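PDB 1TXD: Rho guanine nucleotide exchange factor 12 from Homo sapiens, which acts as a guanine nucleotide exchange factor for the small GTPase RhoA, this chain being its catalytic DH domain and the adjoining PH domain. Local coordinates for residues Glu217-Arg223 / Lys256-Glu260; Pro262-Lys266 / Tyr347-Gln352; Asn331-Phe335 / Lys357-Gln361. The protein carries 1 engineered substitution. One frame throughout, in Å; residues are numbered along the deposited sequence.

Overall arrangement
From the N terminus the chain runs through the helical DH bundle into the long helix 191-230, and contact 1 (217-223 with 256-260) closes the first loop, setting the start of PH strand 257-266 against that helix. The same strand continues into contact 2 (262-266 with 347-352), which closes a much longer loop by pairing it with strand 344-350. Contact 3 (331-335 with 357-361) crosses contact 2, since its first segment lies inside that loop and its second beyond it; their centres are about 8 Å apart. Contact 1 thus joins DH to PH, while contacts 2 and 3 tie the PH sheet together and dock helix 354-374 against it.

Contact 1. Residues Glu217-Arg223 / Lys256-Glu260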
loop_
_atom_site.group_PDB
_atom_site.type_symbol
_atom_site.label_atom_id
_atom_site.label_comp_id
_atom_site.label_asym_id
_atom_site.label_seq_id
_atom_site.Cartn_x
_atom_site.Cartn_y
_atom_site.Cartn_z
ATOM N N GLU A 217 -4.942 -4.135 -0.238
ATOM C CA GLU A 217 -5.595 -4.649 -1.453
ATOM C C GLU A 217 -4.598 -4.592 -2.586
ATOM O O GLU A 217 -4.355 -5.582 -3.252
ATOM C CB GLU A 217 -6.939 -3.916 -1.781
ATOM C CG GLU A 217 -8.220 -4.706 -1.387
ATOM C CD GLU A 217 -9.388 -3.886 -0.788
ATOM O OE1 GLU A 217 -9.776 -2.848 -1.361
ATOM O OE2 GLU A 217 -9.957 -4.288 0.255
ATOM N N ALA A 218 -3.952 -3.446 -2.777
ATOM C CA ALA A 218 -3.006 -3.292 -3.862
ATOM C C ALA A 218 -1.711 -4.122 -3.739
ATOM O O ALA A 218 -1.248 -4.647 -4.715
ATOM C CB ALA A 218 -2.673 -1.814 -4.078
ATOM N N GLU A 219 -1.081 -4.212 -2.583
ATOM C CA GLU A 219 0.069 -5.106 -2.464
ATOM C C GLU A 219 -0.281 -6.573 -2.844
ATOM O O GLU A 219 0.573 -7.311 -3.366
ATOM C CB GLU A 219 0.596 -5.102 -1.013
ATOM C CG GLU A 219 1.283 -3.782 -0.644
ATOM C CD GLU A 219 1.653 -3.723 0.826
ATOM O OE1 GLU A 219 2.603 -2.995 1.192
ATOM O OE2 GLU A 219 0.972 -4.384 1.618
ATOM N N ASN A 220 -1.509 -7.014 -2.561
ATOM C CA ASN A 220 -1.921 -8.366 -2.931
ATOM C C ASN A 220 -2.004 -8.496 -4.437
ATOM O O ASN A 220 -1.496 -9.471 -4.969
ATOM C CB ASN A 220 -3.250 -8.781 -2.253
ATOM C CG ASN A 220 -3.555 -10.308 -2.385
ATOM O OD1 ASN A 220 -3.227 -10.967 -3.392
ATOM N ND2 ASN A 220 -4.205 -10.857 -1.372
ATOM N N LYS A 221 -2.561 -7.495 -5.138
ATOM C CA LYS A 221 -2.662 -7.541 -6.599
ATOM C C LYS A 221 -1.318 -7.454 -7.304
ATOM O O LYS A 221 -1.155 -8.033 -8.375
ATOM C CB LYS A 221 -3.539 -6.403 -7.172
ATOM C CG LYS A 221 -5.016 -6.540 -6.782
ATOM C CD LYS A 221 -5.813 -5.253 -7.081
ATOM C CE LYS A 221 -7.090 -5.177 -6.246
ATOM N NZ LYS A 221 -8.264 -4.766 -7.073
ATOM N N GLN A 222 -0.387 -6.668 -6.758
ATOM C CA GLN A 222 0.902 -6.462 -7.414
ATOM C C GLN A 222 1.768 -7.736 -7.237
ATOM O O GLN A 222 2.576 -8.118 -8.113
ATOM C CB GLN A 222 1.566 -5.186 -6.889
ATOM C CG GLN A 222 2.796 -4.706 -7.698
ATOM C CD GLN A 222 4.034 -5.548 -7.373
ATOM O OE1 GLN A 222 4.306 -5.831 -6.187
ATOM N NE2 GLN A 222 4.717 -6.035 -8.405
ATOM N N ARG A 223 1.556 -8.448 -6.133
ATOM C CA ARG A 223 2.234 -9.726 -5.948
ATOM C C ARG A 223 1.810 -10.702 -7.028
ATOM O O ARG A 223 2.633 -11.325 -7.684
ATOM C CB ARG A 223 1.911 -10.306 -4.602
ATOM C CG ARG A 223 2.869 -9.889 -3.524
ATOM C CD ARG A 223 2.757 -10.801 -2.293
ATOM N NE ARG A 223 1.389 -10.785 -1.757
ATOM C CZ ARG A 223 0.912 -9.970 -0.779
ATOM N NH1 ARG A 223 1.672 -9.048 -0.188
ATOM N NH2 ARG A 223 -0.359 -10.094 -0.381
ATOM N N LYS A 256 -8.715 -12.663 -7.132
ATOM C CA LYS A 256 -7.888 -12.252 -6.003
ATOM C C LYS A 256 -7.245 -13.462 -5.332
ATOM O O LYS A 256 -7.847 -14.532 -5.291
ATOM C CB LYS A 256 -8.707 -11.427 -5.004
ATOM C CG LYS A 256 -8.966 -9.988 -5.489
ATOM C CD LYS A 256 -9.530 -9.086 -4.387
ATOM C CE LYS A 256 -8.994 -7.669 -4.504
ATOM N NZ LYS A 256 -9.714 -6.709 -3.620
ATOM N N MET A 257 -6.012 -13.282 -4.847
ATOM C CA MET A 257 -5.279 -14.307 -4.087
ATOM C C MET A 257 -5.643 -14.231 -2.617
ATOM O O MET A 257 -5.717 -13.143 -2.047
ATOM C CB MET A 257 -3.763 -14.123 -4.259
ATOM C CG MET A 257 -2.834 -14.916 -3.296
ATOM S SD MET A 257 -1.049 -14.704 -3.792
ATOM C CE MET A 257 -0.995 -15.754 -5.104
ATOM N N ILE A 258 -5.870 -15.399 -2.018
ATOM C CA ILE A 258 -6.267 -15.526 -0.621
ATOM C C ILE A 258 -5.138 -16.081 0.244
ATOM O O ILE A 258 -4.983 -15.676 1.399
ATOM C CB ILE A 258 -7.525 -16.410 -0.538
ATOM C CG1 ILE A 258 -8.753 -15.572 -0.916
ATOM C CG2 ILE A 258 -7.704 -17.050 0.869
ATOM C CD1 ILE A 258 -8.994 -15.454 -2.405
ATOM N N HIS A 259 -4.347 -16.993 -0.311
ATOM C CA HIS A 259 -3.245 -17.599 0.426
ATOM C C HIS A 259 -2.115 -18.049 -0.506
ATOM O O HIS A 259 -2.317 -18.229 -1.703
ATOM C CB HIS A 259 -3.766 -18.791 1.257
ATOM C CG HIS A 259 -2.883 -19.149 2.407
ATOM N ND1 HIS A 259 -1.815 -20.010 2.281
ATOM C CD2 HIS A 259 -2.881 -18.732 3.693
ATOM C CE1 HIS A 259 -1.199 -20.117 3.445
ATOM N NE2 HIS A 259 -1.826 -19.352 4.320
ATOM N N GLU A 260 -0.928 -18.217 0.059
ATOM C CA GLU A 260 0.204 -18.785 -0.661
ATOM C C GLU A 260 1.241 -19.389 0.290
ATOM O O GLU A 260 1.380 -18.957 1.442
ATOM C CB GLU A 260 0.880 -17.710 -1.517
ATOM C CG GLU A 260 1.614 -16.663 -0.695
ATOM C CD GLU A 260 2.071 -15.481 -1.513
ATOM O OE1 GLU A 260 2.841 -15.682 -2.469
ATOM O OE2 GLU A 260 1.655 -14.355 -1.197
#
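Helix 217-223 passes the beginning of strand 257-260 with N220 opposite M257, their CA atoms 6.9 Å apart. N220 makes the one hydrogen bond across: with CG anti to the backbone N (chi1 -168°), ND2 donates to M257 O at 2.8 Å, tilted out of the carbonyl plane and with a bent N-H...O angle of 145°. The other arm of the amide, OD1, rests 3.3 Å from M257 CB. K256 crosses the K221 and E217 side chains obliquely, its CE 3.6 Å from K221 CE and its NZ 3.4 Å from E217 CG. K221 NZ and K256 NZ are 4.2 Å apart; E217 OE1, 4.5 Å from K256 NZ and short of a salt bridge, may offset some of the charge, while E217 OE2 bonds Q213. Farther along, R223 NE lies 3.6 Å from E260 OE2, a long salt bridge; the oxygen is well out of the guanidinium plane, so charge alone attracts, and NE is buried without a hydrogen-bond partner. E260 OE1 bonds Y276 OH. The helix, last of the DH domain, packs through A218 and Q222 on helix 128-141; M257 turns to strand 275-280 and H259 meets W360 of helix 354-374 edge-to-face.

Contact 2. Residues Pro262-Lys266 / Tyr347-Gln352; sequences PLVWK and YELVAQ
V264 and V350 are joined by two backbone hydrogen bonds, V264 N to V350 O at 2.9 Å and V350 N to V264 O at 3.2 Å, where strands 262-266 and 347-350 run antiparallel with a marked twist (138° between directions). Both donors stand above the carbonyl planes of their acceptors, and the next link, K266 N to E348 O, is weak. A CA-H...O contact from L349 to V264 O adds to the pairing. The tightly packed side is that of L263, W265, Y347 and L349. Here W265 swings its indole along the neighbouring strand, CG anti to the backbone N (chi1 -178°): CD1 meets L349 CD2, E348 O lies at the ring edge beside CD1, near the indole plane, and W265 CZ2 comes within 3.7 Å of Y347 CD1. The two aromatic planes are inclined at 40°, an oblique meeting. Y347 is anchored beyond the pair by a hydrogen bond from its OH to S314 O. L263 spreads its two methyls, CD1 against L349 CB and CD2 toward the next residue but one, L263 CD2 lying 4.0 Å from A351 CB; it also touches W360 of the C-terminal helix. This pairing links the half of the PH beta sandwich built on strands 257-266, 275-280 and 283-290 to the half built on 322-326, 333-339 and 344-350. The opposite face, bearing V264, V350, K266 and E348, is partly exposed. V264 CB and V350 CB lie 4.1 Å apart. K266 runs alongside E348, with K266 CD 3.4 Å from E348 OE2; K266 NZ stops 4.2 Å from E348 OE1, short of a salt bridge. At the far end, in the loop after the strand, Q352 NE2 approaches exposed P262 CB at 3.5 Å, the two side chains crossing at about a right angle.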
loop_
_atom_site.group_PDB
_atom_site.type_symbol
_atom_site.label_atom_id
_atom_site.label_comp_id
_atom_site.label_asym_id
_atom_site.label_seq_id
_atom_site.Cartn_x
_atom_site.Cartn_y
_atom_site.Cartn_z
ATOM N N PRO A 262 4.895 -22.561 0.529
ATOM C CA PRO A 262 5.559 -23.801 0.107
ATOM C C PRO A 262 4.797 -25.082 0.544
ATOM O O PRO A 262 4.711 -25.375 1.746
ATOM C CB PRO A 262 6.935 -23.728 0.792
ATOM C CG PRO A 262 6.936 -22.479 1.630
ATOM C CD PRO A 262 5.544 -21.962 1.707
ATOM N N LEU A 263 4.243 -25.806 -0.428
ATOM C CA LEU A 263 3.778 -27.183 -0.221
ATOM C C LEU A 263 4.725 -28.165 -0.914
ATOM O O LEU A 263 5.539 -27.774 -1.741
ATOM C CB LEU A 263 2.356 -27.394 -0.763
ATOM C CG LEU A 263 1.244 -26.478 -0.244
ATOM C CD1 LEU A 263 -0.074 -26.789 -0.927
ATOM C CD2 LEU A 263 1.104 -26.574 1.267
ATOM N N VAL A 264 4.606 -29.438 -0.556
ATOM C CA VAL A 264 5.299 -30.536 -1.225
ATOM C C VAL A 264 4.216 -31.322 -1.987
ATOM O O VAL A 264 3.024 -31.147 -1.716
ATOM C CB VAL A 264 6.059 -31.397 -0.176
ATOM C CG1 VAL A 264 6.477 -32.764 -0.724
ATOM C CG2 VAL A 264 7.281 -30.634 0.336
ATOM N N TRP A 265 4.605 -32.138 -2.966
ATOM C CA TRP A 265 3.633 -32.960 -3.695
ATOM C C TRP A 265 4.113 -34.396 -3.848
ATOM O O TRP A 265 4.898 -34.705 -4.753
ATOM C CB TRP A 265 3.315 -32.368 -5.074
ATOM C CG TRP A 265 2.268 -33.151 -5.845
ATOM C CD1 TRP A 265 1.457 -34.150 -5.365
ATOM C CD2 TRP A 265 1.923 -32.994 -7.229
ATOM N NE1 TRP A 265 0.638 -34.619 -6.363
ATOM C CE2 TRP A 265 0.898 -33.926 -7.518
ATOM C CE3 TRP A 265 2.375 -32.156 -8.261
ATOM C CZ2 TRP A 265 0.322 -34.044 -8.790
ATOM C CZ3 TRP A 265 1.798 -32.273 -9.528
ATOM C CH2 TRP A 265 0.784 -33.211 -9.777
ATOM N N LYS A 266 3.631 -35.266 -2.957
ATOM C CA LYS A 266 3.876 -36.710 -3.039
ATOM C C LYS A 266 3.096 -37.270 -4.236
ATOM O O LYS A 266 1.874 -37.459 -4.166
ATOM C CB LYS A 266 3.460 -37.400 -1.726
ATOM C CG LYS A 266 3.949 -38.829 -1.554
ATOM C CD LYS A 266 3.312 -39.484 -0.327
ATOM C CE LYS A 266 3.831 -40.897 -0.083
ATOM N NZ LYS A 266 3.021 -41.941 -0.780
ATOM N N TYR A 347 -4.549 -35.354 -4.875
ATOM C CA TYR A 347 -3.270 -34.714 -4.671
ATOM C C TYR A 347 -2.980 -34.832 -3.194
ATOM O O TYR A 347 -3.778 -34.384 -2.377
ATOM C CB TYR A 347 -3.324 -33.231 -5.080
ATOM C CG TYR A 347 -3.798 -32.972 -6.496
ATOM C CD1 TYR A 347 -2.886 -32.680 -7.517
ATOM C CD2 TYR A 347 -5.155 -33.000 -6.812
ATOM C CE1 TYR A 347 -3.315 -32.434 -8.814
ATOM C CE2 TYR A 347 -5.593 -32.762 -8.106
ATOM C CZ TYR A 347 -4.668 -32.475 -9.099
ATOM O OH TYR A 347 -5.098 -32.231 -10.376
ATOM N N GLU A 348 -1.859 -35.462 -2.859
ATOM C CA GLU A 348 -1.332 -35.439 -1.498
ATOM C C GLU A 348 -0.319 -34.293 -1.405
ATOM O O GLU A 348 0.737 -34.344 -2.034
ATOM C CB GLU A 348 -0.675 -36.780 -1.163
ATOM C CG GLU A 348 -0.602 -37.105 0.328
ATOM C CD GLU A 348 -0.062 -38.505 0.612
ATOM O OE1 GLU A 348 -0.292 -39.413 -0.210
ATOM O OE2 GLU A 348 0.608 -38.695 1.652
ATOM N N LEU A 349 -0.663 -33.255 -0.641
ATOM C CA LEU A 349 0.178 -32.066 -0.480
ATOM C C LEU A 349 0.588 -31.880 0.978
ATOM O O LEU A 349 -0.263 -31.791 1.856
ATOM C CB LEU A 349 -0.570 -30.823 -0.966
ATOM C CG LEU A 349 -1.220 -30.967 -2.342
ATOM C CD1 LEU A 349 -2.187 -29.828 -2.614
ATOM C CD2 LEU A 349 -0.147 -31.047 -3.416
ATOM N N VAL A 350 1.893 -31.798 1.219
ATOM C CA VAL A 350 2.453 -31.789 2.568
ATOM C C VAL A 350 3.067 -30.437 2.914
ATOM O O VAL A 350 4.023 -30.016 2.272
ATOM C CB VAL A 350 3.585 -32.835 2.691
ATOM C CG1 VAL A 350 3.935 -33.085 4.157
ATOM C CG2 VAL A 350 3.210 -34.126 1.969
ATOM N N ALA A 351 2.530 -29.779 3.942
ATOM C CA ALA A 351 3.074 -28.510 4.419
ATOM C C ALA A 351 4.189 -28.761 5.421
ATOM O O ALA A 351 4.409 -29.894 5.855
ATOM C CB ALA A 351 1.979 -27.648 5.042
ATOM N N GLN A 352 4.868 -27.684 5.799
ATOM C CA GLN A 352 6.092 -27.764 6.598
ATOM C C GLN A 352 5.820 -27.881 8.102
ATOM O O GLN A 352 6.675 -28.365 8.848
ATOM C CB GLN A 352 7.001 -26.553 6.318
ATOM C CG GLN A 352 7.050 -26.136 4.843
ATOM C CD GLN A 352 8.331 -25.412 4.465
ATOM O OE1 GLN A 352 8.944 -24.736 5.295
ATOM N NE2 GLN A 352 8.736 -25.550 3.208
#

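Contact 3. Residues Asn331-Phe335 / Lys357-Gln361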
loop_
_atom_site.group_PDB
_atom_site.type_symbol
_atom_site.label_atom_id
_atom_site.label_comp_id
_atom_site.label_asym_id
_atom_site.label_seq_id
_atom_site.Cartn_x
_atom_site.Cartn_y
_atom_site.Cartn_z
ATOM N N ASN A 331 1.284 -38.138 7.218
ATOM C CA ASN A 331 1.889 -36.932 7.763
ATOM C C ASN A 331 0.830 -35.863 8.022
ATOM O O ASN A 331 -0.372 -36.121 7.880
ATOM C CB ASN A 331 2.961 -36.400 6.789
ATOM C CG ASN A 331 4.135 -35.725 7.497
ATOM O OD1 ASN A 331 4.583 -36.169 8.557
ATOM N ND2 ASN A 331 4.644 -34.644 6.902
ATOM N N LYS A 332 1.284 -34.659 8.395
ATOM C CA LYS A 332 0.393 -33.501 8.496
ATOM C C LYS A 332 0.345 -32.829 7.117
ATOM O O LYS A 332 0.877 -31.713 6.858
ATOM C CB LYS A 332 0.783 -32.590 9.661
ATOM C CG LYS A 332 0.029 -32.878 10.987
ATOM C CD LYS A 332 -0.393 -34.366 11.209
ATOM C CE LYS A 332 -0.045 -34.824 12.606
ATOM N NZ LYS A 332 -0.700 -36.107 12.904
ATOM N N ALA A 333 -0.293 -33.602 6.243
ATOM C CA ALA A 333 -0.528 -33.315 4.852
ATOM C C ALA A 333 -2.038 -33.304 4.675
ATOM O O ALA A 333 -2.791 -33.405 5.642
ATOM C CB ALA A 333 0.095 -34.405 3.989
ATOM N N LEU A 334 -2.476 -33.189 3.432
ATOM C CA LEU A 334 -3.890 -33.158 3.120
ATOM C C LEU A 334 -4.101 -33.917 1.831
ATOM O O LEU A 334 -3.191 -34.045 1.013
ATOM C CB LEU A 334 -4.382 -31.714 2.938
ATOM C CG LEU A 334 -4.100 -30.688 4.046
ATOM C CD1 LEU A 334 -4.256 -29.276 3.526
ATOM C CD2 LEU A 334 -5.030 -30.910 5.228
ATOM N N PHE A 335 -5.311 -34.431 1.667
ATOM C CA PHE A 335 -5.739 -34.977 0.403
ATOM C C PHE A 335 -6.633 -33.912 -0.182
ATOM O O PHE A 335 -7.677 -33.586 0.375
ATOM C CB PHE A 335 -6.515 -36.293 0.584
ATOM C CG PHE A 335 -5.675 -37.438 1.090
ATOM C CD1 PHE A 335 -4.461 -37.748 0.495
ATOM C CD2 PHE A 335 -6.109 -38.214 2.157
ATOM C CE1 PHE A 335 -3.692 -38.799 0.960
ATOM C CE2 PHE A 335 -5.342 -39.267 2.626
ATOM C CZ PHE A 335 -4.132 -39.561 2.029
ATOM N N LYS A 357 -0.730 -26.151 7.732
ATOM C CA LYS A 357 -1.676 -26.999 7.003
ATOM C C LYS A 357 -3.100 -26.870 7.543
ATOM O O LYS A 357 -4.048 -27.237 6.852
ATOM C CB LYS A 357 -1.246 -28.482 6.981
ATOM C CG LYS A 357 -1.412 -29.230 8.288
ATOM C CD LYS A 357 -2.761 -29.954 8.403
ATOM C CE LYS A 357 -2.732 -31.004 9.499
ATOM N NZ LYS A 357 -3.962 -30.972 10.335
ATOM N N THR A 358 -3.256 -26.358 8.765
ATOM C CA THR A 358 -4.597 -26.131 9.311
ATOM C C THR A 358 -5.166 -24.844 8.734
ATOM O O THR A 358 -6.373 -24.742 8.528
ATOM C CB THR A 358 -4.619 -26.095 10.867
ATOM O OG1 THR A 358 -3.535 -26.860 11.404
ATOM C CG2 THR A 358 -5.854 -26.814 11.402
ATOM N N VAL A 359 -4.295 -23.871 8.477
ATOM C CA VAL A 359 -4.659 -22.680 7.709
ATOM C C VAL A 359 -5.016 -23.079 6.264
ATOM O O VAL A 359 -6.069 -22.694 5.755
ATOM C CB VAL A 359 -3.530 -21.624 7.752
ATOM C CG1 VAL A 359 -3.744 -20.520 6.721
ATOM C CG2 VAL A 359 -3.421 -21.020 9.151
ATOM N N TRP A 360 -4.170 -23.880 5.621
ATOM C CA TRP A 360 -4.422 -24.309 4.244
ATOM C C TRP A 360 -5.768 -25.019 4.141
ATOM O O TRP A 360 -6.568 -24.707 3.259
ATOM C CB TRP A 360 -3.307 -25.229 3.725
ATOM C CG TRP A 360 -2.126 -24.518 3.078
ATOM C CD1 TRP A 360 -0.880 -24.364 3.610
ATOM C CD2 TRP A 360 -2.079 -23.904 1.778
ATOM N NE1 TRP A 360 -0.069 -23.680 2.736
ATOM C CE2 TRP A 360 -0.781 -23.385 1.603
ATOM C CE3 TRP A 360 -3.009 -23.727 0.747
ATOM C CZ2 TRP A 360 -0.388 -22.726 0.444
ATOM C CZ3 TRP A 360 -2.613 -23.060 -0.409
ATOM C CH2 TRP A 360 -1.319 -22.570 -0.546
ATOM N N GLN A 361 -6.013 -25.966 5.052
ATOM C CA GLN A 361 -7.267 -26.712 5.063
ATOM C C GLN A 361 -8.421 -25.756 5.294
ATOM O O GLN A 361 -9.404 -25.786 4.564
ATOM C CB GLN A 361 -7.286 -27.820 6.135
ATOM C CG GLN A 361 -8.677 -28.487 6.297
ATOM C CD GLN A 361 -8.663 -29.796 7.097
ATOM O OE1 GLN A 361 -7.786 -30.011 7.926
ATOM N NE2 GLN A 361 -9.645 -30.654 6.853
#
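L334 points from strand 333-335 into the side of helix 357-361 and forms the centre of the contact. From CB, with CG anti to the carbonyl carbon (chi1 -53°), the side chain rises to a fork. CD1 packs against the helix backbone, 3.9 Å from K357 O and 4.0 Å from Q361 N, and has W360 CB at 4.2 Å. CD2 meets the side chains instead: Q361 CB at 3.9 Å, Q361 OE1, and K357 CD at 4.0 Å. No hydrogen bond crosses between the two segments. K357 covers the near end. With its CG between the backbone N and the carbonyl carbon (chi1 73°), that atom lies 3.7 Å from K332 O; the bend at chi2 (93°) then carries CD and CE onward, K357 CE reaching 3.7 Å from K332 CG. Its NZ finds a partner in Q326 OE1, so a buried lysine is satisfied at its tip. W360 turns its indole from L334 toward strands 257-266 and 275-280, NE1 bonding E356. L334 itself is bonded through its backbone to L349 of the adjoining strand. The fit is that of a PH domain, whose C-terminal helix caps one end of the beta sandwich, here through L334, W360 and the aliphatic parts of K357 and Q361.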